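PDB 6HC6: aminopeptidase YwaD from Bacillus subtilis, which uses two zinc ions to hydrolyse peptides from the N-terminus, releasing arginine, lysine or leucine among a range of terminal residues. Local coordinates for residues T402-S406 against I407-S411. Residues are numbered along the deposited sequence; the frame is centred on the assembly and turned at random.
Sequences TPEDS and IEHIS
In the metal-site loop of this M28 peptidase, just after the zinc ligand His401, a turn is fastened to the 3-10 turn that follows by His409, which reaches back to Glu404 and Ser406. Its ND1 donates to Glu404 O at 2.9 Å, with an N-H...O angle of 163°; the oxygen lies close to the ring plane, and ND1 lies in the carbonyl plane of Glu404. With CG anti to its own carbonyl carbon (chi1 -68°), the imidazole is turned back with its ND1 edge facing Glu404 O, while His409 N donates to Ser406 O, also 2.9 Å away. Histidine suits the place because a flat ring can both present an N-H at its edge and stack on Trp399. A leucine here, having no ring N-H, would probably leave Glu404 O without this donor and give up the stack on Trp399.

One water gathers three side chains: it donates to Glu404 OE2 (2.8 Å) and Glu408 OE2 (2.9 Å) and accepts from the short hydroxyl of Ser406. Glu404 OE2 and Glu408 OE2 stay 4.6 Å apart, so the water between them probably eases the repulsion of like charges. Glu404 reaches it through a chain bent at chi2 (-72°).

On the side of helix 260-277, buried Asp405 offers two carboxylate oxygens to two backbone N-H groups, those of Asn261 and of Asp262, whose side chain bridges both zinc ions. Thr402 OG1, accepting from Glu404 N, completes an ST turn within a type I beta turn, and Ser411 N-caps helix 412-430: consecutive turns leading from a metal ligand into a helix of the zinc-exopeptidase domain.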
loop_
_atom_site.group_PDB
_atom_site.type_symbol
_atom_site.label_atom_id
_atom_site.label_comp_id
_atom_site.label_asym_id
_atom_site.label_seq_id
_atom_site.Cartn_x
_atom_site.Cartn_y
_atom_site.Cartn_z
ATOM N N THR A 402 7.722 6.414 5.954
ATOM C CA THR A 402 8.533 6.811 7.098
ATOM C C THR A 402 7.626 7.339 8.197
ATOM O O THR A 402 6.445 7.622 7.961
ATOM C CB THR A 402 9.562 7.896 6.736
ATOM O OG1 THR A 402 8.908 9.166 6.683
ATOM C CG2 THR A 402 10.270 7.614 5.402
ATOM N N PRO A 403 8.146 7.489 9.420
ATOM C CA PRO A 403 7.349 8.144 10.471
ATOM C C PRO A 403 6.945 9.558 10.113
ATOM O O PRO A 403 6.050 10.114 10.759
ATOM C CB PRO A 403 8.284 8.120 11.690
ATOM C CG PRO A 403 9.178 6.963 11.449
ATOM C CD PRO A 403 9.392 6.910 9.965
ATOM N N GLU A 404 7.582 10.166 9.116
ATOM C CA GLU A 404 7.210 11.520 8.723
ATOM C C GLU A 404 6.038 11.560 7.748
ATOM O O GLU A 404 5.668 12.654 7.311
ATOM C CB GLU A 404 8.419 12.249 8.120
ATOM C CG GLU A 404 9.590 12.378 9.077
ATOM C CD GLU A 404 9.335 13.379 10.181
ATOM O OE1 GLU A 404 10.012 13.295 11.231
ATOM O OE2 GLU A 404 8.460 14.252 9.998
ATOM N N ASP A 405 5.442 10.415 7.388
ATOM C CA ASP A 405 4.188 10.415 6.634
ATOM C C ASP A 405 3.043 10.724 7.601
ATOM O O ASP A 405 2.206 9.881 7.932
ATOM C CB ASP A 405 3.954 9.089 5.914
ATOM C CG ASP A 405 2.727 9.125 5.053
ATOM O OD1 ASP A 405 2.299 8.061 4.571
ATOM O OD2 ASP A 405 2.184 10.233 4.872
ATOM N N SER A 406 3.015 11.975 8.044
ATOM C CA SER A 406 2.167 12.437 9.130
ATOM C C SER A 406 1.273 13.565 8.637
ATOM O O SER A 406 1.484 14.127 7.563
ATOM C CB SER A 406 3.019 12.937 10.294
ATOM O OG SER A 406 3.744 14.083 9.872
ATOM N N ILE A 407 0.261 13.900 9.443
ATOM C CA ILE A 407 -0.684 14.923 9.010
ATOM C C ILE A 407 -0.020 16.286 8.878
ATOM O O ILE A 407 -0.513 17.137 8.124
ATOM C CB ILE A 407 -1.896 14.950 9.958
ATOM C CG1 ILE A 407 -3.122 15.487 9.213
ATOM C CG2 ILE A 407 -1.597 15.757 11.219
ATOM C CD1 ILE A 407 -4.415 15.334 9.978
ATOM N N GLU A 408 1.105 16.511 9.572
ATOM C CA GLU A 408 1.871 17.730 9.371
ATOM C C GLU A 408 2.233 17.925 7.902
ATOM O O GLU A 408 2.408 19.060 7.447
ATOM C CB GLU A 408 3.138 17.703 10.256
ATOM C CG GLU A 408 4.225 18.658 9.836
ATOM C CD GLU A 408 5.396 18.689 10.807
ATOM O OE1 GLU A 408 6.037 19.753 10.920
ATOM O OE2 GLU A 408 5.678 17.652 11.447
ATOM N N HIS A 409 2.322 16.839 7.137
ATOM C CA HIS A 409 2.735 16.916 5.741
ATOM C C HIS A 409 1.570 16.656 4.798
ATOM O O HIS A 409 1.752 16.124 3.706
ATOM C CB HIS A 409 3.885 15.943 5.475
ATOM C CG HIS A 409 5.158 16.337 6.162
ATOM N ND1 HIS A 409 5.869 15.478 6.974
ATOM C CD2 HIS A 409 5.835 17.511 6.173
ATOM C CE1 HIS A 409 6.929 16.103 7.455
ATOM N NE2 HIS A 409 6.936 17.337 6.980
ATOM N N ILE A 410 0.367 17.023 5.221
ATOM C CA ILE A 410 -0.838 16.907 4.409
ATOM C C ILE A 410 -1.271 18.318 4.052
ATOM O O ILE A 410 -1.263 19.206 4.909
ATOM C CB ILE A 410 -1.952 16.157 5.164
ATOM C CG1 ILE A 410 -1.638 14.666 5.241
ATOM C CG2 ILE A 410 -3.319 16.372 4.488
ATOM C CD1 ILE A 410 -1.696 13.949 3.912
ATOM N N SER A 411 -1.632 18.529 2.785
ATOM C CA SER A 411 -2.121 19.816 2.307
ATOM C C SER A 411 -3.620 19.717 2.031
ATOM O O SER A 411 -4.052 18.879 1.231
ATOM C CB SER A 411 -1.387 20.238 1.036
ATOM O OG SER A 411 -2.158 21.167 0.302
HETATM O O HOH W 1 5.924 14.780 10.983
#